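Long-range contacts in ABC transporter substrate-binding protein (Vibrio cholerae, PDB 3LKV), which probably serves as the substrate-binding component of an ABC transporter and holds a bound phenylalanine in its ligand pocket: residues 32-38 and 251-255; 222-228 and 235-241. All coordinates share one frame; numbering follows the deposited sequence.

Interaction 1: 32-38 and 251-255; sequences GLKAKGY and ADYVA
With CG anti to its carbonyl carbon (chi1 -63°) and the chain bent at chi2 (-70°), the side chain of Lys36 runs over the methyl of Ala255 and on to Asp252, whose side chain it crosses at about a right angle. Lys36 CG lies 4.0 Å from Ala255 CB. The salt bridge from Lys36 NZ to Asp252 OD1 is long, 3.6 Å, and no hydrogen bond; Lys36 CE lies nearer, 3.0 Å from Asp252 OD1, so the oxygen sits alongside the chain's end rather than at its tip. A water accepts from Lys36 NZ and donates to the backbone O of Asp252, so the ammonium reaches that helix by two routes. Below this polar pair the packing is apolar and close. Ala251 CB sits 3.4 Å from Gly32 C, where the absence of a side chain lets the two helices approach. Leu33 crosses Val254, its CD2 3.9 Å from Val254 CG1, while Ala255 CB also meets Tyr38 CE2 at 4.0 Å. The Tyr38 hydroxyl is hydrogen-bonded to Glu259. Val254 and Tyr38 touch strand 9-15 of one lobe's parallel sheet. Helix 20-35 ends here in a Schellman motif, with Gly37 at positive phi as C-prime, Tyr38 N bonded to Leu33 O and Gly37 N to Lys34 O.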
loop_
_atom_site.group_PDB
_atom_site.type_symbol
_atom_site.label_atom_id
_atom_site.label_comp_id
_atom_site.label_asym_id
_atom_site.label_seq_id
_atom_site.Cartn_x
_atom_site.Cartn_y
_atom_site.Cartn_z
ATOM N N GLY A 32 11.232 -7.112 1.891
ATOM C CA GLY A 32 12.668 -7.304 2.032
ATOM C C GLY A 32 13.385 -5.974 2.240
ATOM O O GLY A 32 14.336 -5.893 3.028
ATOM N N LEU A 33 12.930 -4.927 1.554
ATOM C CA LEU A 33 13.532 -3.582 1.761
ATOM C C LEU A 33 13.273 -3.104 3.199
ATOM O O LEU A 33 14.176 -2.637 3.872
ATOM C CB LEU A 33 12.991 -2.577 0.763
ATOM C CG LEU A 33 13.596 -2.711 -0.635
ATOM C CD1 LEU A 33 12.875 -1.823 -1.583
ATOM C CD2 LEU A 33 15.106 -2.369 -0.557
ATOM N N LYS A 34 12.071 -3.332 3.695
ATOM C CA LYS A 34 11.775 -3.019 5.090
ATOM C C LYS A 34 12.736 -3.728 6.045
ATOM O O LYS A 34 13.304 -3.088 6.900
ATOM C CB LYS A 34 10.346 -3.446 5.434
ATOM C CG LYS A 34 9.858 -2.963 6.827
ATOM C CD LYS A 34 8.298 -2.972 6.827
ATOM C CE LYS A 34 7.675 -2.148 7.954
ATOM N NZ LYS A 34 8.153 -2.628 9.278
ATOM N N ALA A 35 12.917 -5.033 5.886
ATOM C CA ALA A 35 13.849 -5.767 6.739
ATOM C C ALA A 35 15.283 -5.220 6.604
ATOM O O ALA A 35 16.050 -5.295 7.531
ATOM C CB ALA A 35 13.774 -7.320 6.463
ATOM N N LYS A 36 15.640 -4.613 5.474
ATOM C CA LYS A 36 16.972 -3.982 5.331
ATOM C C LYS A 36 17.032 -2.548 5.869
ATOM O O LYS A 36 18.027 -1.876 5.660
ATOM C CB LYS A 36 17.401 -3.935 3.849
ATOM C CG LYS A 36 17.597 -5.293 3.129
ATOM C CD LYS A 36 18.822 -5.970 3.671
ATOM C CE LYS A 36 19.252 -7.129 2.822
ATOM N NZ LYS A 36 20.695 -7.364 3.094
ATOM N N GLY A 37 15.989 -2.068 6.539
ATOM C CA GLY A 37 15.942 -0.690 7.027
ATOM C C GLY A 37 15.407 0.378 6.073
ATOM O O GLY A 37 15.517 1.574 6.367
ATOM N N TYR A 38 14.825 -0.015 4.928
ATOM C CA TYR A 38 14.166 0.945 4.024
ATOM C C TYR A 38 12.634 0.836 4.128
ATOM O O TYR A 38 12.039 -0.143 3.670
ATOM C CB TYR A 38 14.626 0.778 2.584
ATOM C CG TYR A 38 16.114 1.004 2.424
ATOM C CD1 TYR A 38 16.649 2.267 2.287
ATOM C CD2 TYR A 38 16.981 -0.055 2.482
ATOM C CE1 TYR A 38 18.029 2.456 2.197
ATOM C CE2 TYR A 38 18.344 0.121 2.368
ATOM C CZ TYR A 38 18.860 1.364 2.241
ATOM O OH TYR A 38 20.215 1.444 2.128
ATOM N N ALA A 251 15.598 -7.530 -2.883
ATOM C CA ALA A 251 15.905 -6.401 -1.996
ATOM C C ALA A 251 17.355 -6.391 -1.594
ATOM O O ALA A 251 17.879 -5.342 -1.299
ATOM C CB ALA A 251 15.022 -6.436 -0.733
ATOM N N ASP A 252 17.987 -7.552 -1.505
ATOM C CA ASP A 252 19.415 -7.618 -1.293
ATOM C C ASP A 252 20.186 -6.874 -2.352
ATOM O O ASP A 252 21.112 -6.178 -2.018
ATOM C CB ASP A 252 19.969 -9.059 -1.307
ATOM C CG ASP A 252 19.471 -9.913 -0.158
ATOM O OD1 ASP A 252 18.853 -9.385 0.810
ATOM O OD2 ASP A 252 19.715 -11.152 -0.225
ATOM N N TYR A 253 19.843 -7.044 -3.624
ATOM C CA TYR A 253 20.525 -6.324 -4.689
ATOM C C TYR A 253 20.273 -4.804 -4.573
ATOM O O TYR A 253 21.184 -3.946 -4.613
ATOM C CB TYR A 253 20.019 -6.825 -6.082
ATOM C CG TYR A 253 20.551 -8.176 -6.548
ATOM C CD1 TYR A 253 21.604 -8.252 -7.472
ATOM C CD2 TYR A 253 19.989 -9.360 -6.110
ATOM C CE1 TYR A 253 22.130 -9.448 -7.894
ATOM C CE2 TYR A 253 20.536 -10.635 -6.538
ATOM C CZ TYR A 253 21.596 -10.651 -7.432
ATOM O OH TYR A 253 22.119 -11.840 -7.904
ATOM N N VAL A 254 19.007 -4.444 -4.447
ATOM C CA VAL A 254 18.665 -3.029 -4.319
ATOM C C VAL A 254 19.409 -2.387 -3.117
ATOM O O VAL A 254 20.022 -1.350 -3.260
ATOM C CB VAL A 254 17.161 -2.847 -4.196
ATOM C CG1 VAL A 254 16.841 -1.404 -3.880
ATOM C CG2 VAL A 254 16.455 -3.299 -5.483
ATOM N N ALA A 255 19.413 -3.030 -1.956
ATOM C CA ALA A 255 20.106 -2.433 -0.800
ATOM C C ALA A 255 21.605 -2.321 -1.059
ATOM O O ALA A 255 22.214 -1.303 -0.712
ATOM C CB ALA A 255 19.836 -3.157 0.523
HETATM O O HOH W 1 22.004 -6.386 0.547
#

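Interaction 2: 222-228 and 235-241; sequences PVFGAAT and AIASLGF
One face of the Phe224 ring is covered by Ala237 O and Ser238 CA, with Ala237 O 3.7 Å from Phe224 CD1. The ring is carried along the neighbouring strand by CG standing anti to the backbone N (chi1 178°), and its far end reaches Leu239, Phe224 CZ lying 4.1 Å from Leu239 CB. His129 of helix 126-136 meets the ring from outside the pair, its plane inclined at about 55°. Between the parallel segments, Ile236 N donates to Val223 O, Gly225 N to Ala237 O at 2.9 Å in a nearly straight bond (172°), and Leu239 N to Gly225 O at 3.2 Å. Gly225 O also receives a CA-H...O contact from Ser238. Just ahead of the strands, Pro222 CB packs on Ile236 CD1 at 3.6 Å. Past Gly225 the backbones stay close, Ala227 CA 4.2 Å from Gly240 CA, but the links run through water: one water lies 2.8 Å from Ser238 OG, also joins Thr228 OG1, and accepts from Gly240 N, while others tie Ala226 O to Phe241 N and Thr228 N to Phe241 O. The chemistry thus changes along the pair, from direct backbone bonds and apolar packing to a hydrated end, where Ala227 lies beside the bound phenylalanine.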
loop_
_atom_site.group_PDB
_atom_site.type_symbol
_atom_site.label_atom_id
_atom_site.label_comp_id
_atom_site.label_asym_id
_atom_site.label_seq_id
_atom_site.Cartn_x
_atom_site.Cartn_y
_atom_site.Cartn_z
ATOM N N PRO A 222 -5.992 -31.671 -19.370
ATOM C CA PRO A 222 -5.364 -31.122 -18.185
ATOM C C PRO A 222 -4.352 -30.061 -18.555
ATOM O O PRO A 222 -3.837 -30.110 -19.656
ATOM C CB PRO A 222 -4.637 -32.296 -17.606
ATOM C CG PRO A 222 -4.503 -33.286 -18.738
ATOM C CD PRO A 222 -5.704 -33.106 -19.545
ATOM N N VAL A 223 -4.100 -29.127 -17.647
ATOM C CA VAL A 223 -3.058 -28.108 -17.772
ATOM C C VAL A 223 -2.024 -28.356 -16.675
ATOM O O VAL A 223 -2.383 -28.512 -15.521
ATOM C CB VAL A 223 -3.703 -26.709 -17.609
ATOM C CG1 VAL A 223 -2.661 -25.562 -17.590
ATOM C CG2 VAL A 223 -4.711 -26.511 -18.686
ATOM N N PHE A 224 -0.752 -28.426 -17.050
ATOM C CA PHE A 224 0.350 -28.470 -16.106
ATOM C C PHE A 224 0.945 -27.066 -16.055
ATOM O O PHE A 224 1.227 -26.479 -17.101
ATOM C CB PHE A 224 1.444 -29.445 -16.547
ATOM C CG PHE A 224 2.602 -29.475 -15.615
ATOM C CD1 PHE A 224 2.583 -30.278 -14.507
ATOM C CD2 PHE A 224 3.651 -28.613 -15.788
ATOM C CE1 PHE A 224 3.622 -30.236 -13.583
ATOM C CE2 PHE A 224 4.706 -28.558 -14.880
ATOM C CZ PHE A 224 4.699 -29.369 -13.777
ATOM N N GLY A 225 1.134 -26.547 -14.843
ATOM C CA GLY A 225 1.579 -25.186 -14.651
ATOM C C GLY A 225 3.053 -25.028 -14.298
ATOM O O GLY A 225 3.595 -25.744 -13.459
ATOM N N ALA A 226 3.697 -24.041 -14.881
ATOM C CA ALA A 226 5.099 -23.735 -14.527
ATOM C C ALA A 226 5.139 -22.799 -13.311
ATOM O O ALA A 226 6.213 -22.461 -12.787
ATOM C CB ALA A 226 5.812 -23.132 -15.759
ATOM N N ALA A 227 3.964 -22.369 -12.879
ATOM C CA ALA A 227 3.827 -21.442 -11.754
ATOM C C ALA A 227 2.703 -21.931 -10.859
ATOM O O ALA A 227 1.671 -22.368 -11.347
ATOM C CB ALA A 227 3.504 -20.011 -12.251
ATOM N N THR A 228 2.886 -21.765 -9.570
ATOM C CA THR A 228 1.892 -22.102 -8.528
ATOM C C THR A 228 0.588 -21.344 -8.689
ATOM O O THR A 228 -0.491 -21.901 -8.462
ATOM C CB THR A 228 2.470 -21.782 -7.166
ATOM O OG1 THR A 228 3.702 -22.475 -7.044
ATOM C CG2 THR A 228 1.543 -22.176 -6.025
ATOM N N ALA A 235 -5.044 -25.598 -12.984
ATOM C CA ALA A 235 -4.048 -26.542 -13.467
ATOM C C ALA A 235 -4.057 -27.749 -12.512
ATOM O O ALA A 235 -4.251 -27.596 -11.319
ATOM C CB ALA A 235 -2.652 -25.899 -13.499
ATOM N N ILE A 236 -3.830 -28.941 -13.017
ATOM C CA ILE A 236 -3.777 -30.108 -12.119
ATOM C C ILE A 236 -2.538 -30.199 -11.215
ATOM O O ILE A 236 -2.595 -30.745 -10.115
ATOM C CB ILE A 236 -3.959 -31.407 -12.890
ATOM C CG1 ILE A 236 -2.820 -31.666 -13.863
ATOM C CG2 ILE A 236 -5.289 -31.360 -13.607
ATOM C CD1 ILE A 236 -2.948 -33.033 -14.547
ATOM N N ALA A 237 -1.434 -29.627 -11.662
ATOM C CA ALA A 237 -0.206 -29.720 -10.943
ATOM C C ALA A 237 0.651 -28.560 -11.381
ATOM O O ALA A 237 0.451 -28.016 -12.482
ATOM C CB ALA A 237 0.475 -31.012 -11.260
ATOM N N SER A 238 1.634 -28.205 -10.566
ATOM C CA SER A 238 2.623 -27.213 -10.977
ATOM C C SER A 238 3.928 -27.421 -10.282
ATOM O O SER A 238 3.971 -28.009 -9.190
ATOM C CB SER A 238 2.107 -25.810 -10.679
ATOM O OG SER A 238 1.922 -25.648 -9.282
ATOM N N LEU A 239 5.004 -26.914 -10.871
ATOM C CA LEU A 239 6.302 -26.965 -10.203
ATOM C C LEU A 239 7.001 -25.612 -10.329
ATOM O O LEU A 239 7.928 -25.437 -11.122
ATOM C CB LEU A 239 7.155 -28.112 -10.763
ATOM C CG LEU A 239 8.488 -28.371 -10.079
ATOM C CD1 LEU A 239 8.219 -28.867 -8.654
ATOM C CD2 LEU A 239 9.345 -29.369 -10.875
ATOM N N GLY A 240 6.542 -24.652 -9.550
ATOM C CA GLY A 240 6.986 -23.269 -9.726
ATOM C C GLY A 240 7.845 -22.758 -8.589
ATOM O O GLY A 240 7.944 -23.382 -7.529
ATOM N N PHE A 241 8.445 -21.599 -8.802
ATOM C CA PHE A 241 9.222 -20.934 -7.745
ATOM C C PHE A 241 8.295 -20.199 -6.809
ATOM O O PHE A 241 7.088 -20.040 -7.068
ATOM C CB PHE A 241 10.205 -19.925 -8.349
ATOM C CG PHE A 241 11.208 -20.548 -9.256
ATOM C CD1 PHE A 241 12.152 -21.401 -8.750
ATOM C CD2 PHE A 241 11.182 -20.315 -10.624
ATOM C CE1 PHE A 241 13.079 -22.035 -9.614
ATOM C CE2 PHE A 241 12.101 -20.909 -11.447
ATOM C CZ PHE A 241 13.050 -21.789 -10.946
HETATM O O HOH W 2 7.808 -20.513 -11.532
HETATM O O HOH W 3 5.297 -20.152 -9.083
HETATM O O HOH W 4 4.164 -24.813 -7.914
HETATM O O HOH W 5 5.481 -21.355 -5.125
#

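The two contacts lie in different lobes, their centres about 30 Å apart and their nearest atoms about 14 Å apart. Interaction 1 joins helices 20-35 and 243-258 beside the parallel sheet that contains strand 9-15; interaction 2 pairs neighbouring strands of the mixed sheet, within the unit formed by strand 223-225, helix 228-232 and strand 237-240. Along the chain, interaction 2 is nested inside the loop closed by interaction 1. Helix 243-258 follows strand 237-240 in the chain, so the chain passes from the second lobe back to the first between the contacts. Such two-lobed architecture with chain crossovers is that of periplasmic binding proteins, consistent with ligand binding between the lobes.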